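Local structure of malonyl CoA:acyl carrier protein malonyltransferase (Streptomyces coelicolor, 1NM2) at residues E129-T134 / K196-F201; V59-L64 / H97-I102; V150-R155 / N182-E187. The protein probably transfers the malonyl group of malonyl-CoA to holo-acyl carrier protein, yielding malonyl-ACP and CoA for fatty acid biosynthesis. All blocks are in the same frame, centred on the assembly; numbering follows the deposited sequence.

Interaction 1 (E129-T134 / K196-F201); sequences EAAAVT and KVAGAF
The methyl group of A131, in the last turn of helix 113-132, is the single side chain that this helix end presents to the loop 196-201. A131 CB lies 3.5 Å from A198 O and 3.8 Å from A198 CB, touching both the carbonyl and the methyl of that residue. Directly beside it runs the backbone of G199, whose N is 3.8 Å from A131 CB. With no side chain on G199 between them, the main chains come within 4.7 Å, A131 CA to G199 CA. A looser contact reaches the F201 ring, where A131 CB approaches CE2 obliquely at 4.4 Å.

One shell further out, the helix terminus is tied down by T134. Its OG1 donates to A131 O over 3.0 Å from above the carbonyl plane, and its backbone N reaches the same oxygen from the same face. Water 1, 2.8 Å from T134 O and 2.8 Å from A198 O, probably couples the segments. T136 OG1 then bonds both T134 OG1 and A200 N, carrying the link into strand 136-143.

F201 continues toward the bound acetate, so this loop leads from the helix end to the active-site pocket. Without a direct hydrogen bond, the fit rests on the A131 methyl against the A198-G199 backbone, the A198 methyl and, more loosely, the F201 ring, while the firm polar link runs through T136.

Interaction 2 (V59-L64 / H97-I102); sequences VAQPLL and HSVGEI. With ACY (acetic acid), chain D.
V99 sends its two methyl groups to two different residues of helix 57-75, and the two contacts differ in tightness. CG1 is the close one: it sits 3.5 Å from Q61 CG and 3.6 Å from Q61 CD, crossing the glutamine chain obliquely where its CG meets the amide carbon. Q61 has its CG beside the backbone N (chi1 -65°) and runs extended from there, which lays its chain past the methyl and carries the amide on to R123; Q61 OE1 accepts a hydrogen bond from R123 NH1. CG2 makes the looser contact, 3.9 Å from L64 CD1, with the leucine and valine side chains at about a right angle.

The acetate side is polar instead. Q61 NE2 stays 3.9 Å from the acetate O, whereas S98 OG approaches OXT, a separation modelled so short that its exact length is doubtful. The acetate, considered a mimic of the malonyl group, is also held by R123 NH1. S98 OG has further hydrogen-bond partners in H202 NE2 and R123 NH2.

S98 has the strained backbone angles 58°/-100° within a type II' turn from H97 to G100. Together with the sequence G96-H97-S98-V99-G100, this fits a nucleophile elbow, with S98 the probable nucleophile of the transacylase. The elbow joins strand 93-96 of the parallel sheet to helix 100-107. Helix 57-75 backs it through Q61 and L64, while helix 113-132 adjoins both partners, Q61 meeting V120 and M127, and V99 meeting R123.

Interaction 3 (V150-R155 / N182-E187); sequences VAHLER and NEDKPE
H152 and P186 meet at about a right angle in the smaller subdomain, whose order of strands and helices (136-143, 146-155, 159-165, 168-172, 175-183, 189-194) and antiparallel sheet order fit a ferredoxin-like fold. The contact joins its first helix to the loop that follows its second helix.

With CG anti to the backbone N (chi1 -175°), the imidazole reaches away from helix 146-155 and lies across this loop. P186 covers one ring face: its CA stands 3.9 Å from the ring centroid in a CH-pi contact, while CG comes to 3.3 Å from H152 CD2. The edge of the same ring serves D184. H152 NE2 donates to D184 O over 2.7 Å, with an N-H...O angle of 152° and the oxygen tilted slightly from the ring plane. The D184 carboxylate also stands at that edge, its plane 87° from the imidazole, with OD2 3.4 Å from H152 CE1.

Face and edge contacts together fix the ring's rotation, and L181 of helix 175-183 touches both H152 and P186. K185 starts away from H152 and runs extended until its last torsion turns NZ to N182 O, to which it donates at 2.6 Å, in the carbonyl plane.

Along the chain interaction 2 closes first; interaction 1 then opens and encloses interaction 3 in the stretch between its segments. Interaction 2 lies near the centre of the chain, at the C-terminal end of strand 93-96, an inner strand of the parallel sheet of the hydrolase-like core, and interaction 1 has its centre about 16 Å away. Helix 100-107, begun in interaction 2, is followed directly by helix 113-132, which ends in interaction 1. Interaction 3 is peripheral, in the ferredoxin-like subdomain, its centre about 21 Å from that of interaction 1 and 29 Å from that of interaction 2. Interaction 1 therefore marks the passage between core and subdomain, and both it and interaction 2 border the acetate pocket.

Interaction 1 (E129-T134 / K196-F201)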
loop_
_atom_site.group_PDB
_atom_site.type_symbol
_atom_site.label_atom_id
_atom_site.label_comp_id
_atom_site.label_asym_id
_atom_site.label_seq_id
_atom_site.Cartn_x
_atom_site.Cartn_y
_atom_site.Cartn_z
ATOM N N GLU A 129 0.671 17.413 -4.160
ATOM C CA GLU A 129 1.279 18.741 -4.214
ATOM C C GLU A 129 2.754 18.681 -4.611
ATOM O O GLU A 129 3.227 19.495 -5.408
ATOM C CB GLU A 129 1.128 19.435 -2.858
ATOM C CG GLU A 129 -0.310 19.765 -2.515
ATOM C CD GLU A 129 -0.454 20.471 -1.180
ATOM O OE1 GLU A 129 -1.510 21.096 -0.961
ATOM O OE2 GLU A 129 0.474 20.396 -0.346
ATOM N N ALA A 130 3.477 17.712 -4.062
ATOM C CA ALA A 130 4.888 17.545 -4.386
ATOM C C ALA A 130 5.050 17.190 -5.865
ATOM O O ALA A 130 5.935 17.702 -6.551
ATOM C CB ALA A 130 5.490 16.446 -3.517
ATOM N N ALA A 131 4.188 16.304 -6.351
ATOM C CA ALA A 131 4.229 15.869 -7.741
ATOM C C ALA A 131 3.955 17.024 -8.701
ATOM O O ALA A 131 4.526 17.081 -9.794
ATOM C CB ALA A 131 3.213 14.750 -7.966
ATOM N N ALA A 132 3.094 17.946 -8.275
ATOM C CA ALA A 132 2.711 19.107 -9.084
ATOM C C ALA A 132 3.845 20.084 -9.389
ATOM O O ALA A 132 3.896 20.666 -10.474
ATOM C CB ALA A 132 1.562 19.850 -8.405
ATOM N N VAL A 133 4.748 20.278 -8.437
ATOM C CA VAL A 133 5.852 21.206 -8.643
ATOM C C VAL A 133 6.928 20.584 -9.523
ATOM O O VAL A 133 7.979 21.182 -9.754
ATOM C CB VAL A 133 6.486 21.628 -7.293
ATOM C CG1 VAL A 133 5.461 22.372 -6.440
ATOM C CG2 VAL A 133 6.989 20.409 -6.555
ATOM N N THR A 134 6.647 19.387 -10.028
ATOM C CA THR A 134 7.598 18.661 -10.857
ATOM C C THR A 134 6.924 17.924 -12.011
ATOM O O THR A 134 5.712 17.724 -12.013
ATOM C CB THR A 134 8.328 17.585 -10.026
ATOM O OG1 THR A 134 7.435 16.486 -9.781
ATOM C CG2 THR A 134 8.780 18.151 -8.690
ATOM N N LYS A 196 -0.108 4.878 -13.631
ATOM C CA LYS A 196 -1.112 5.930 -13.518
ATOM C C LYS A 196 -0.966 6.670 -12.189
ATOM O O LYS A 196 -1.813 6.556 -11.299
ATOM C CB LYS A 196 -2.518 5.327 -13.641
ATOM C CG LYS A 196 -2.715 4.463 -14.888
ATOM C CD LYS A 196 -4.113 3.862 -14.938
ATOM C CE LYS A 196 -4.278 2.909 -16.117
ATOM N NZ LYS A 196 -4.094 3.574 -17.440
ATOM N N VAL A 197 0.118 7.427 -12.063
ATOM C CA VAL A 197 0.389 8.190 -10.851
ATOM C C VAL A 197 0.784 9.614 -11.212
ATOM O O VAL A 197 1.269 9.873 -12.314
ATOM C CB VAL A 197 1.531 7.558 -10.017
ATOM C CG1 VAL A 197 1.140 6.158 -9.575
ATOM C CG2 VAL A 197 2.817 7.513 -10.839
ATOM N N ALA A 198 0.596 10.523 -10.261
ATOM C CA ALA A 198 0.901 11.933 -10.454
ATOM C C ALA A 198 2.388 12.260 -10.527
ATOM O O ALA A 198 2.778 13.250 -11.150
ATOM C CB ALA A 198 0.246 12.757 -9.332
ATOM N N GLY A 199 3.226 11.457 -9.880
ATOM C CA GLY A 199 4.644 11.758 -9.919
ATOM C C GLY A 199 5.572 10.651 -9.459
ATOM O O GLY A 199 5.176 9.494 -9.336
ATOM N N ALA A 200 6.825 11.024 -9.216
ATOM C CA ALA A 200 7.839 10.082 -8.777
ATOM C C ALA A 200 7.726 9.803 -7.283
ATOM O O ALA A 200 8.556 10.255 -6.495
ATOM C CB ALA A 200 9.229 10.628 -9.109
ATOM N N PHE A 201 6.690 9.063 -6.896
ATOM C CA PHE A 201 6.499 8.718 -5.493
ATOM C C PHE A 201 7.671 7.836 -5.097
ATOM O O PHE A 201 8.281 7.194 -5.952
ATOM C CB PHE A 201 5.190 7.945 -5.307
ATOM C CG PHE A 201 3.965 8.707 -5.726
ATOM C CD1 PHE A 201 2.829 8.031 -6.160
ATOM C CD2 PHE A 201 3.934 10.097 -5.670
ATOM C CE1 PHE A 201 1.677 8.729 -6.535
ATOM C CE2 PHE A 201 2.791 10.803 -6.040
ATOM C CZ PHE A 201 1.659 10.114 -6.475
HETATM O O HOH W 1 4.667 15.077 -11.982
#

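Interaction 2 (V59-L64 / H97-I102)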
loop_
_atom_site.group_PDB
_atom_site.type_symbol
_atom_site.label_atom_id
_atom_site.label_comp_id
_atom_site.label_asym_id
_atom_site.label_seq_id
_atom_site.Cartn_x
_atom_site.Cartn_y
_atom_site.Cartn_z
ATOM N N VAL A 59 -7.489 11.291 -3.240
ATOM C CA VAL A 59 -8.705 10.526 -2.986
ATOM C C VAL A 59 -8.375 9.042 -2.800
ATOM O O VAL A 59 -8.832 8.408 -1.849
ATOM C CB VAL A 59 -9.714 10.659 -4.166
ATOM C CG1 VAL A 59 -10.855 9.652 -4.003
ATOM C CG2 VAL A 59 -10.282 12.072 -4.215
ATOM N N ALA A 60 -7.566 8.500 -3.707
ATOM C CA ALA A 60 -7.206 7.090 -3.660
ATOM C C ALA A 60 -6.610 6.611 -2.339
ATOM O O ALA A 60 -6.983 5.549 -1.840
ATOM C CB ALA A 60 -6.249 6.756 -4.806
ATOM N N GLN A 61 -5.690 7.381 -1.768
ATOM C CA GLN A 61 -5.066 6.952 -0.522
ATOM C C GLN A 61 -6.049 6.749 0.636
ATOM O O GLN A 61 -6.105 5.659 1.207
ATOM C CB GLN A 61 -3.915 7.906 -0.161
ATOM C CG GLN A 61 -2.794 7.823 -1.199
ATOM C CD GLN A 61 -1.490 8.445 -0.759
ATOM O OE1 GLN A 61 -1.166 8.462 0.425
ATOM N NE2 GLN A 61 -0.715 8.930 -1.723
ATOM N N PRO A 62 -6.840 7.776 1.000
ATOM C CA PRO A 62 -7.780 7.550 2.108
ATOM C C PRO A 62 -8.849 6.496 1.789
ATOM O O PRO A 62 -9.293 5.768 2.673
ATOM C CB PRO A 62 -8.380 8.936 2.355
ATOM C CG PRO A 62 -8.237 9.629 1.025
ATOM C CD PRO A 62 -6.848 9.188 0.585
ATOM N N LEU A 63 -9.268 6.424 0.531
ATOM C CA LEU A 63 -10.268 5.443 0.126
ATOM C C LEU A 63 -9.745 4.023 0.343
ATOM O O LEU A 63 -10.463 3.157 0.842
ATOM C CB LEU A 63 -10.637 5.637 -1.348
ATOM C CG LEU A 63 -11.625 4.638 -1.961
ATOM C CD1 LEU A 63 -12.936 4.628 -1.174
ATOM C CD2 LEU A 63 -11.893 5.039 -3.415
ATOM N N LEU A 64 -8.495 3.784 -0.041
ATOM C CA LEU A 64 -7.885 2.468 0.121
ATOM C C LEU A 64 -7.778 2.076 1.590
ATOM O O LEU A 64 -8.037 0.927 1.949
ATOM C CB LEU A 64 -6.488 2.443 -0.520
ATOM C CG LEU A 64 -6.470 2.334 -2.048
ATOM C CD1 LEU A 64 -5.092 2.663 -2.591
ATOM C CD2 LEU A 64 -6.891 0.925 -2.442
ATOM N N HIS A 97 1.466 -2.396 1.257
ATOM C CA HIS A 97 2.251 -1.780 0.196
ATOM C C HIS A 97 2.030 -0.266 0.137
ATOM O O HIS A 97 0.968 0.197 -0.262
ATOM C CB HIS A 97 1.894 -2.425 -1.149
ATOM C CG HIS A 97 2.949 -2.252 -2.198
ATOM N ND1 HIS A 97 3.178 -1.051 -2.835
ATOM C CD2 HIS A 97 3.860 -3.121 -2.693
ATOM C CE1 HIS A 97 4.185 -1.190 -3.680
ATOM N NE2 HIS A 97 4.618 -2.437 -3.612
ATOM N N SER A 98 3.050 0.483 0.545
ATOM C CA SER A 98 3.016 1.946 0.561
ATOM C C SER A 98 1.867 2.480 1.422
ATOM O O SER A 98 1.989 2.534 2.644
ATOM C CB SER A 98 2.908 2.490 -0.867
ATOM O OG SER A 98 3.250 3.868 -0.893
ATOM N N VAL A 99 0.760 2.879 0.803
ATOM C CA VAL A 99 -0.377 3.385 1.575
ATOM C C VAL A 99 -0.896 2.271 2.484
ATOM O O VAL A 99 -1.435 2.529 3.564
ATOM C CB VAL A 99 -1.554 3.854 0.673
ATOM C CG1 VAL A 99 -1.066 4.854 -0.348
ATOM C CG2 VAL A 99 -2.200 2.665 -0.006
ATOM N N GLY A 100 -0.727 1.031 2.037
ATOM C CA GLY A 100 -1.179 -0.107 2.820
ATOM C C GLY A 100 -0.476 -0.204 4.163
ATOM O O GLY A 100 -0.938 -0.912 5.061
ATOM N N GLU A 101 0.646 0.499 4.305
ATOM C CA GLU A 101 1.396 0.485 5.563
ATOM C C GLU A 101 0.629 1.214 6.656
ATOM O O GLU A 101 0.751 0.885 7.838
ATOM C CB GLU A 101 2.760 1.160 5.408
ATOM C CG GLU A 101 3.739 0.433 4.512
ATOM C CD GLU A 101 5.169 0.607 4.991
ATOM O OE1 GLU A 101 5.724 -0.367 5.546
ATOM O OE2 GLU A 101 5.729 1.716 4.830
ATOM N N ILE A 102 -0.131 2.232 6.266
ATOM C CA ILE A 102 -0.911 2.974 7.242
ATOM C C ILE A 102 -2.050 2.059 7.671
ATOM O O ILE A 102 -2.391 1.994 8.845
ATOM C CB ILE A 102 -1.480 4.294 6.651
ATOM C CG1 ILE A 102 -0.351 5.309 6.433
ATOM C CG2 ILE A 102 -2.510 4.894 7.605
ATOM C CD1 ILE A 102 0.655 4.920 5.373
HETATM C C ACY D . 2.064 5.579 -3.182
HETATM O O ACY D . 0.949 5.999 -3.703
HETATM O OXT ACY D . 2.530 5.861 -2.027
HETATM C CH3 ACY D . 2.851 4.650 -4.091
#

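Interaction 3 (V150-R155 / N182-E187)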
loop_
_atom_site.group_PDB
_atom_site.type_symbol
_atom_site.label_atom_id
_atom_site.label_comp_id
_atom_site.label_asym_id
_atom_site.label_seq_id
_atom_site.Cartn_x
_atom_site.Cartn_y
_atom_site.Cartn_z
ATOM N N VAL A 150 18.139 -2.438 -12.260
ATOM C CA VAL A 150 18.355 -1.390 -11.271
ATOM C C VAL A 150 19.614 -0.602 -11.629
ATOM O O VAL A 150 19.605 0.630 -11.641
ATOM C CB VAL A 150 18.504 -1.991 -9.856
ATOM C CG1 VAL A 150 19.010 -0.931 -8.877
ATOM C CG2 VAL A 150 17.156 -2.534 -9.395
ATOM N N ALA A 151 20.695 -1.316 -11.931
ATOM C CA ALA A 151 21.953 -0.668 -12.296
ATOM C C ALA A 151 21.751 0.292 -13.465
ATOM O O ALA A 151 22.213 1.428 -13.435
ATOM C CB ALA A 151 22.999 -1.724 -12.661
ATOM N N HIS A 152 21.046 -0.173 -14.494
ATOM C CA HIS A 152 20.791 0.632 -15.682
ATOM C C HIS A 152 19.932 1.864 -15.405
ATOM O O HIS A 152 20.332 2.986 -15.725
ATOM C CB HIS A 152 20.115 -0.223 -16.761
ATOM C CG HIS A 152 19.925 0.488 -18.065
ATOM N ND1 HIS A 152 20.914 0.566 -19.022
ATOM C CD2 HIS A 152 18.868 1.175 -18.561
ATOM C CE1 HIS A 152 20.475 1.270 -20.051
ATOM N NE2 HIS A 152 19.236 1.650 -19.797
ATOM N N LEU A 153 18.752 1.668 -14.820
ATOM C CA LEU A 153 17.875 2.800 -14.540
ATOM C C LEU A 153 18.549 3.825 -13.628
ATOM O O LEU A 153 18.404 5.027 -13.838
ATOM C CB LEU A 153 16.552 2.326 -13.928
ATOM C CG LEU A 153 16.563 1.700 -12.533
ATOM C CD1 LEU A 153 16.424 2.793 -11.486
ATOM C CD2 LEU A 153 15.407 0.705 -12.420
ATOM N N GLU A 154 19.292 3.354 -12.626
ATOM C CA GLU A 154 19.981 4.263 -11.717
ATOM C C GLU A 154 21.068 5.040 -12.452
ATOM O O GLU A 154 21.299 6.221 -12.170
ATOM C CB GLU A 154 20.597 3.499 -10.542
ATOM C CG GLU A 154 19.565 2.860 -9.630
ATOM C CD GLU A 154 20.169 2.263 -8.375
ATOM O OE1 GLU A 154 21.205 1.569 -8.474
ATOM O OE2 GLU A 154 19.599 2.479 -7.288
ATOM N N ARG A 155 21.734 4.376 -13.393
ATOM C CA ARG A 155 22.779 5.034 -14.169
ATOM C C ARG A 155 22.170 6.160 -14.995
ATOM O O ARG A 155 22.836 7.147 -15.303
ATOM C CB ARG A 155 23.461 4.044 -15.109
ATOM C CG ARG A 155 24.800 3.526 -14.624
ATOM C CD ARG A 155 25.481 2.772 -15.751
ATOM N NE ARG A 155 25.599 3.619 -16.933
ATOM C CZ ARG A 155 25.242 3.251 -18.160
ATOM N NH1 ARG A 155 24.739 2.043 -18.375
ATOM N NH2 ARG A 155 25.385 4.096 -19.173
ATOM N N ASN A 182 12.907 4.443 -21.664
ATOM C CA ASN A 182 12.128 3.708 -22.653
ATOM C C ASN A 182 12.866 3.601 -23.978
ATOM O O ASN A 182 12.734 2.607 -24.696
ATOM C CB ASN A 182 10.774 4.387 -22.873
ATOM C CG ASN A 182 9.886 3.608 -23.816
ATOM O OD1 ASN A 182 9.732 2.397 -23.673
ATOM N ND2 ASN A 182 9.291 4.297 -24.785
ATOM N N GLU A 183 13.637 4.633 -24.303
ATOM C CA GLU A 183 14.396 4.658 -25.545
ATOM C C GLU A 183 15.643 3.792 -25.413
ATOM O O GLU A 183 16.075 3.153 -26.373
ATOM C CB GLU A 183 14.762 6.106 -25.897
ATOM C CG GLU A 183 13.561 6.918 -26.393
ATOM C CD GLU A 183 13.802 8.420 -26.401
ATOM O OE1 GLU A 183 14.802 8.874 -26.999
ATOM O OE2 GLU A 183 12.978 9.151 -25.808
ATOM N N ASP A 184 16.216 3.774 -24.216
ATOM C CA ASP A 184 17.394 2.966 -23.942
ATOM C C ASP A 184 17.055 2.070 -22.754
ATOM O O ASP A 184 17.385 2.375 -21.604
ATOM C CB ASP A 184 18.594 3.863 -23.631
ATOM C CG ASP A 184 19.809 3.077 -23.172
ATOM O OD1 ASP A 184 19.917 1.875 -23.509
ATOM O OD2 ASP A 184 20.664 3.668 -22.481
ATOM N N LYS A 185 16.382 0.965 -23.052
ATOM C CA LYS A 185 15.947 0.019 -22.032
ATOM C C LYS A 185 17.063 -0.865 -21.499
ATOM O O LYS A 185 18.075 -1.084 -22.168
ATOM C CB LYS A 185 14.848 -0.887 -22.589
ATOM C CG LYS A 185 13.599 -0.171 -23.086
ATOM C CD LYS A 185 12.539 -1.192 -23.500
ATOM C CE LYS A 185 11.290 -0.526 -24.071
ATOM N NZ LYS A 185 11.613 0.279 -25.277
ATOM N N PRO A 186 16.891 -1.379 -20.269
ATOM C CA PRO A 186 17.916 -2.253 -19.693
ATOM C C PRO A 186 17.856 -3.549 -20.495
ATOM O O PRO A 186 16.804 -3.895 -21.040
ATOM C CB PRO A 186 17.441 -2.454 -18.257
ATOM C CG PRO A 186 16.659 -1.190 -17.968
ATOM C CD PRO A 186 15.890 -1.004 -19.255
ATOM N N GLU A 187 18.977 -4.254 -20.570
ATOM C CA GLU A 187 19.042 -5.510 -21.308
ATOM C C GLU A 187 17.945 -6.472 -20.867
ATOM O O GLU A 187 17.729 -6.673 -19.673
ATOM C CB GLU A 187 20.401 -6.172 -21.088
ATOM C CG GLU A 187 20.697 -7.310 -22.046
ATOM C CD GLU A 187 21.972 -8.045 -21.687
ATOM O OE1 GLU A 187 22.897 -7.395 -21.150
ATOM O OE2 GLU A 187 22.051 -9.264 -21.951
#